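PDB 6IF7: chitin binding protein from Tectaria macrodonta, which is possibly an AA10-family lytic polysaccharide monooxygenase, a copper-containing protein that binds chitin and has insecticidal activity. Local coordinates for residues F107-T112 with H159-I164; G2-P7 with S176-Y181. One frame throughout, in Å; residues are numbered along the deposited sequence.

In the fold
Both contacts are buried. Strand 159-167 of contact 1 and strand 173-182 of contact 2 are neighbours in one sheet, through which the contacts touch: Ile161 O and Ser178 N, like Val163 N and Ser176 O, probably form hydrogen bonds. Contact 1 lies within one sheet of the beta-sandwich, where neighbouring strands are joined by regular backbone bonds. Contact 2 spans the space between sheets, bringing the first strand of the chain against strand 173-182 through side chains, the Pro7 carbonyl and one weak bond from a backbone N-H. Accordingly, contact 1 has an apolar face turned inward and a polar patch reaching a glycan, whereas contact 2 relies on small serines, a methionine, a proline and a valine.

Contact 1. Residues F107-T112 with H159-I164. With NAG (2-acetamido-2-deoxy-beta-D-glucopyranose), chain B.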
loop_
_atom_site.group_PDB
_atom_site.type_symbol
_atom_site.label_atom_id
_atom_site.label_comp_id
_atom_site.label_asym_id
_atom_site.label_seq_id
_atom_site.Cartn_x
_atom_site.Cartn_y
_atom_site.Cartn_z
ATOM N N PHE A 107 0.533 -9.952 -7.487
ATOM C CA PHE A 107 0.250 -8.625 -6.995
ATOM C C PHE A 107 -0.912 -8.020 -7.756
ATOM O O PHE A 107 -0.819 -7.848 -8.981
ATOM C CB PHE A 107 1.460 -7.707 -7.194
ATOM C CG PHE A 107 2.687 -8.137 -6.446
ATOM C CD1 PHE A 107 3.549 -9.094 -6.973
ATOM C CD2 PHE A 107 3.010 -7.561 -5.211
ATOM C CE1 PHE A 107 4.703 -9.476 -6.282
ATOM C CE2 PHE A 107 4.149 -7.949 -4.521
ATOM C CZ PHE A 107 4.995 -8.898 -5.057
ATOM N N GLU A 108 -1.962 -7.639 -7.029
ATOM C CA GLU A 108 -3.061 -6.843 -7.580
ATOM C C GLU A 108 -2.884 -5.372 -7.188
ATOM O O GLU A 108 -2.714 -5.066 -6.009
ATOM C CB GLU A 108 -4.405 -7.353 -7.054
ATOM C CG GLU A 108 -4.760 -8.781 -7.443
ATOM C CD GLU A 108 -6.016 -9.297 -6.740
ATOM O OE1 GLU A 108 -6.609 -8.526 -5.925
ATOM O OE2 GLU A 108 -6.417 -10.458 -7.040
ATOM N N PHE A 109 -2.913 -4.477 -8.184
ATOM C CA PHE A 109 -2.835 -3.017 -7.984
ATOM C C PHE A 109 -4.196 -2.373 -8.214
ATOM O O PHE A 109 -4.742 -2.446 -9.311
ATOM C CB PHE A 109 -1.855 -2.351 -8.955
ATOM C CG PHE A 109 -0.417 -2.566 -8.638
ATOM C CD1 PHE A 109 0.130 -3.843 -8.604
ATOM C CD2 PHE A 109 0.432 -1.484 -8.453
ATOM C CE1 PHE A 109 1.473 -4.041 -8.363
ATOM C CE2 PHE A 109 1.778 -1.678 -8.197
ATOM C CZ PHE A 109 2.299 -2.960 -8.149
ATOM N N TYR A 110 -4.711 -1.699 -7.192
ATOM C CA TYR A 110 -5.947 -0.936 -7.298
ATOM C C TYR A 110 -5.624 0.519 -7.097
ATOM O O TYR A 110 -4.709 0.851 -6.336
ATOM C CB TYR A 110 -6.948 -1.365 -6.223
ATOM C CG TYR A 110 -7.381 -2.816 -6.357
ATOM C CD1 TYR A 110 -6.597 -3.852 -5.806
ATOM C CD2 TYR A 110 -8.557 -3.172 -7.052
ATOM C CE1 TYR A 110 -6.977 -5.181 -5.926
ATOM C CE2 TYR A 110 -8.946 -4.505 -7.164
ATOM C CZ TYR A 110 -8.150 -5.507 -6.599
ATOM O OH TYR A 110 -8.494 -6.834 -6.686
ATOM N N VAL A 111 -6.382 1.382 -7.769
ATOM C CA VAL A 111 -6.370 2.820 -7.497
ATOM C C VAL A 111 -7.738 3.294 -6.993
ATOM O O VAL A 111 -8.789 2.726 -7.340
ATOM C CB VAL A 111 -5.962 3.639 -8.752
ATOM C CG1 VAL A 111 -7.120 3.786 -9.741
ATOM C CG2 VAL A 111 -5.426 5.000 -8.340
ATOM N N THR A 112 -7.703 4.356 -6.192
ATOM C CA THR A 112 -8.908 5.037 -5.733
ATOM C C THR A 112 -9.699 5.628 -6.909
ATOM O O THR A 112 -9.116 6.124 -7.877
ATOM C CB THR A 112 -8.576 6.177 -4.744
ATOM O OG1 THR A 112 -7.440 6.914 -5.227
ATOM C CG2 THR A 112 -8.255 5.624 -3.378
ATOM N N HIS A 159 -4.544 10.694 -4.631
ATOM C CA HIS A 159 -5.148 9.388 -4.739
ATOM C C HIS A 159 -4.323 8.392 -3.931
ATOM O O HIS A 159 -3.317 8.764 -3.315
ATOM C CB HIS A 159 -5.256 8.995 -6.207
ATOM C CG HIS A 159 -6.412 9.643 -6.884
ATOM N ND1 HIS A 159 -7.707 9.184 -6.750
ATOM C CD2 HIS A 159 -6.484 10.751 -7.652
ATOM C CE1 HIS A 159 -8.522 9.977 -7.417
ATOM N NE2 HIS A 159 -7.804 10.931 -7.976
ATOM N N LEU A 160 -4.779 7.144 -3.923
ATOM C CA LEU A 160 -4.088 6.088 -3.240
ATOM C C LEU A 160 -4.035 4.871 -4.148
ATOM O O LEU A 160 -4.991 4.571 -4.877
ATOM C CB LEU A 160 -4.792 5.818 -1.899
ATOM C CG LEU A 160 -4.278 4.694 -1.011
ATOM C CD1 LEU A 160 -4.439 5.081 0.442
ATOM C CD2 LEU A 160 -4.994 3.368 -1.273
ATOM N N ILE A 161 -2.902 4.181 -4.088
ATOM C CA ILE A 161 -2.736 2.898 -4.711
ATOM C C ILE A 161 -2.670 1.825 -3.616
ATOM O O ILE A 161 -1.871 1.923 -2.673
ATOM C CB ILE A 161 -1.508 2.912 -5.606
ATOM C CG1 ILE A 161 -1.803 3.850 -6.787
ATOM C CG2 ILE A 161 -1.159 1.509 -6.073
ATOM C CD1 ILE A 161 -0.630 4.110 -7.677
ATOM N N TYR A 162 -3.548 0.835 -3.753
ATOM C CA TYR A 162 -3.651 -0.291 -2.850
ATOM C C TYR A 162 -3.116 -1.523 -3.579
ATOM O O TYR A 162 -3.585 -1.878 -4.678
ATOM C CB TYR A 162 -5.092 -0.515 -2.448
ATOM C CG TYR A 162 -5.313 -1.375 -1.212
ATOM C CD1 TYR A 162 -4.770 -1.017 0.022
ATOM C CD2 TYR A 162 -6.124 -2.503 -1.263
ATOM C CE1 TYR A 162 -5.001 -1.780 1.168
ATOM C CE2 TYR A 162 -6.378 -3.264 -0.127
ATOM C CZ TYR A 162 -5.814 -2.915 1.085
ATOM O OH TYR A 162 -6.073 -3.688 2.205
ATOM N N VAL A 163 -2.104 -2.140 -2.980
ATOM C CA VAL A 163 -1.480 -3.331 -3.537
ATOM C C VAL A 163 -1.715 -4.491 -2.586
ATOM O O VAL A 163 -1.405 -4.409 -1.383
ATOM C CB VAL A 163 0.009 -3.091 -3.848
ATOM C CG1 VAL A 163 0.651 -4.312 -4.498
ATOM C CG2 VAL A 163 0.116 -1.901 -4.782
ATOM N N ILE A 164 -2.295 -5.559 -3.141
ATOM C CA ILE A 164 -2.502 -6.809 -2.444
ATOM C C ILE A 164 -1.540 -7.851 -3.034
ATOM O O ILE A 164 -1.577 -8.117 -4.240
ATOM C CB ILE A 164 -3.964 -7.298 -2.616
ATOM C CG1 ILE A 164 -4.946 -6.240 -2.138
ATOM C CG2 ILE A 164 -4.177 -8.605 -1.866
ATOM C CD1 ILE A 164 -6.384 -6.464 -2.574
HETATM C C1 NAG B . -5.124 -11.875 -10.477
HETATM C C2 NAG B . -6.599 -12.231 -10.310
HETATM C C3 NAG B . -6.692 -13.478 -9.478
HETATM C C4 NAG B . -5.944 -14.611 -10.144
HETATM C C5 NAG B . -4.489 -14.220 -10.334
HETATM C C6 NAG B . -3.763 -15.287 -11.129
HETATM C C7 NAG B . -8.268 -10.466 -10.195
HETATM C C8 NAG B . -8.921 -9.442 -9.322
HETATM N N2 NAG B . -7.328 -11.180 -9.616
HETATM O O3 NAG B . -8.077 -13.836 -9.329
HETATM O O4 NAG B . -6.058 -15.769 -9.319
HETATM O O5 NAG B . -4.425 -12.993 -11.047
HETATM O O6 NAG B . -2.420 -14.849 -11.338
HETATM O O7 NAG B . -8.586 -10.642 -11.343
#
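Residues 107-111 and 159-164 run antiparallel as neighbouring strands, with Glu108-Ile164 and Tyr110-Tyr162 as hydrogen-bonded pairs and Phe109-Val163 and Val111-Ile161 as non-hydrogen-bonded pairs. On the face carrying Phe109, Val163 lays its CG2 over the phenylalanine ring, 3.8 Å from the ring centroid, in a CH-pi contact. Ile161 CG2 reaches the same ring at CD2, and Phe95 meets it edge-to-face, so branched aliphatics and an aromatic fill this inward side. The other face is mixed. Ile164 sends CD1 to Tyr110 CE1 at 3.6 Å, while the tyrosine hydroxyl OH gives a 2.6 Å bond to Glu108 OE1, coming from well above the carboxylate plane. Glu108, extended beyond CG (chi2 172°), carries its other oxygen, OE2, to the sugar amide N2 at 2.8 Å in a nearly straight bond of 169°. With an alanine here, the acetamido N-H would probably lose its acceptor, and the Tyr110 hydroxyl, left with Arg55, one of its two partners. Where the strand pair ends, Thr112 N still bonds Leu160 O, while Thr112 OG1 accepts from Leu160 N at 3.0 Å in place of a backbone carbonyl and also bonds His159 ND1 at 2.7 Å. Arg55, which also bonds the Tyr110 hydroxyl, may help to favour an ionised Glu108, a carboxylate whose two oxygens are divided between protein and glycan, the latter probably N-linked through Asn134.

Contact 2. Residues G2-P7 with S176-Y181; sequences GSMEDP and SCSDVY
The puckered ring of Pro7 turns CB and CG toward the methyl CG1 of Val180, with Pro7 CB 3.7 Å from it, and no aromatic ring touches across this contact; Phe95 and Thr84 also touch the proline. The flat group that meets Ser178 is the Pro7 carbonyl, whose oxygen O accepts a 2.7 Å hydrogen bond from Ser178 OG, the donor lying 38° above the carbonyl plane. Ser178 reaches it with OG beside its own backbone N (chi1 -59°), and a short side chain probably suits this place, since Ser178 CB already lies 3.9 Å from Pro7 CG. Upstream, Met4 CB rests 3.3 Å from Ser176 OG, with Ser178 OG nearby, while Met4 N makes only a weak bond to Ser176 OG. The methionine is bent at chi2 and chi3, which takes its end away from residues 176-181; the side chain also packs on Tyr97 and Val163. Ser3 OG lies beside Ser176 but is bonded to Ser9. The two strands run roughly parallel, inclined by 21°, with no backbone-to-backbone hydrogen bond between them. Strand 2-6 instead pairs with 95-99, where Glu5 and Asp6 both face Arg96 in a classic beta bulge, and a cis peptide then leads into Pro7. Such side-chain packing between two sheets is characteristic of the immunoglobulin-like beta-sandwich of lytic polysaccharide monooxygenases, here just downstream of the copper-binding amino-terminal histidine.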
loop_
_atom_site.group_PDB
_atom_site.type_symbol
_atom_site.label_atom_id
_atom_site.label_comp_id
_atom_site.label_asym_id
_atom_site.label_seq_id
_atom_site.Cartn_x
_atom_site.Cartn_y
_atom_site.Cartn_z
ATOM N N GLY A 2 7.486 -7.845 2.870
ATOM C CA GLY A 2 7.774 -6.640 2.092
ATOM C C GLY A 2 6.650 -5.633 2.129
ATOM O O GLY A 2 5.704 -5.768 2.890
ATOM N N SER A 3 6.780 -4.624 1.287
ATOM C CA SER A 3 5.767 -3.602 1.082
ATOM C C SER A 3 6.145 -2.875 -0.231
ATOM O O SER A 3 7.189 -3.191 -0.829
ATOM C CB SER A 3 5.747 -2.605 2.251
ATOM O OG SER A 3 4.544 -1.847 2.274
ATOM N N MET A 4 5.317 -1.909 -0.647
ATOM C CA MET A 4 5.601 -1.081 -1.817
ATOM C C MET A 4 6.731 -0.113 -1.557
ATOM O O MET A 4 6.802 0.551 -0.506
ATOM C CB MET A 4 4.370 -0.303 -2.312
ATOM C CG MET A 4 3.429 -1.132 -3.163
ATOM S SD MET A 4 4.126 -1.623 -4.778
ATOM C CE MET A 4 3.964 -0.087 -5.669
ATOM N N GLU A 5 7.617 -0.071 -2.547
ATOM C CA GLU A 5 8.798 0.773 -2.547
ATOM C C GLU A 5 8.614 1.986 -3.450
ATOM O O GLU A 5 9.061 3.072 -3.103
ATOM C CB GLU A 5 10.023 -0.020 -3.012
ATOM C CG GLU A 5 11.320 0.779 -2.997
ATOM C CD GLU A 5 12.505 -0.033 -3.466
ATOM O OE1 GLU A 5 13.507 -0.013 -2.759
ATOM O OE2 GLU A 5 12.432 -0.701 -4.524
ATOM N N ASP A 6 7.968 1.812 -4.601
ATOM C CA ASP A 6 7.767 2.934 -5.511
ATOM C C ASP A 6 6.464 2.715 -6.286
ATOM O O ASP A 6 6.401 1.771 -7.071
ATOM C CB ASP A 6 8.968 3.045 -6.439
ATOM C CG ASP A 6 9.054 4.376 -7.161
ATOM O OD1 ASP A 6 8.774 5.451 -6.573
ATOM O OD2 ASP A 6 9.432 4.338 -8.349
ATOM N N PRO A 7 5.417 3.518 -6.037
ATOM C CA PRO A 7 5.354 4.525 -4.971
ATOM C C PRO A 7 5.345 3.927 -3.565
ATOM O O PRO A 7 4.571 3.002 -3.282
ATOM C CB PRO A 7 3.999 5.212 -5.209
ATOM C CG PRO A 7 3.149 4.144 -5.823
ATOM C CD PRO A 7 4.095 3.311 -6.661
ATOM N N SER A 176 -0.659 -3.192 1.149
ATOM C CA SER A 176 0.109 -1.950 1.068
ATOM C C SER A 176 -0.744 -0.764 0.574
ATOM O O SER A 176 -1.381 -0.855 -0.480
ATOM C CB SER A 176 1.269 -2.181 0.103
ATOM O OG SER A 176 1.983 -0.992 -0.133
ATOM N N CYS A 177 -0.741 0.340 1.322
ATOM C CA CYS A 177 -1.317 1.636 0.875
ATOM C C CYS A 177 -0.190 2.588 0.513
ATOM O O CYS A 177 0.700 2.783 1.341
ATOM C CB CYS A 177 -2.121 2.318 1.980
ATOM S SG CYS A 177 -3.721 1.564 2.263
ATOM N N SER A 178 -0.272 3.198 -0.674
ATOM C CA SER A 178 0.684 4.228 -1.107
ATOM C C SER A 178 -0.075 5.498 -1.537
ATOM O O SER A 178 -0.966 5.463 -2.380
ATOM C CB SER A 178 1.595 3.727 -2.237
ATOM O OG SER A 178 2.341 2.565 -1.844
ATOM N N ASP A 179 0.287 6.618 -0.923
ATOM C CA ASP A 179 -0.277 7.904 -1.250
ATOM C C ASP A 179 0.427 8.382 -2.513
ATOM O O ASP A 179 1.631 8.298 -2.627
ATOM C CB ASP A 179 -0.059 8.865 -0.091
ATOM C CG ASP A 179 -0.778 8.407 1.157
ATOM O OD1 ASP A 179 -2.013 8.491 1.180
ATOM O OD2 ASP A 179 -0.135 7.931 2.109
ATOM N N VAL A 180 -0.351 8.858 -3.464
ATOM C CA VAL A 180 0.182 9.334 -4.726
ATOM C C VAL A 180 -0.540 10.597 -5.106
ATOM O O VAL A 180 -1.560 10.913 -4.545
ATOM C CB VAL A 180 0.062 8.283 -5.862
ATOM C CG1 VAL A 180 0.842 7.033 -5.493
ATOM C CG2 VAL A 180 -1.396 7.943 -6.190
ATOM N N TYR A 181 0.013 11.304 -6.074
ATOM C CA TYR A 181 -0.579 12.521 -6.565
ATOM C C TYR A 181 -0.486 12.442 -8.090
ATOM O O TYR A 181 0.606 12.431 -8.626
ATOM C CB TYR A 181 0.199 13.735 -6.019
ATOM C CG TYR A 181 -0.478 15.032 -6.327
ATOM C CD1 TYR A 181 -0.301 15.662 -7.561
ATOM C CD2 TYR A 181 -1.311 15.628 -5.390
ATOM C CE1 TYR A 181 -0.944 16.856 -7.852
ATOM C CE2 TYR A 181 -1.961 16.813 -5.668
ATOM C CZ TYR A 181 -1.770 17.421 -6.883
ATOM O OH TYR A 181 -2.433 18.590 -7.100
#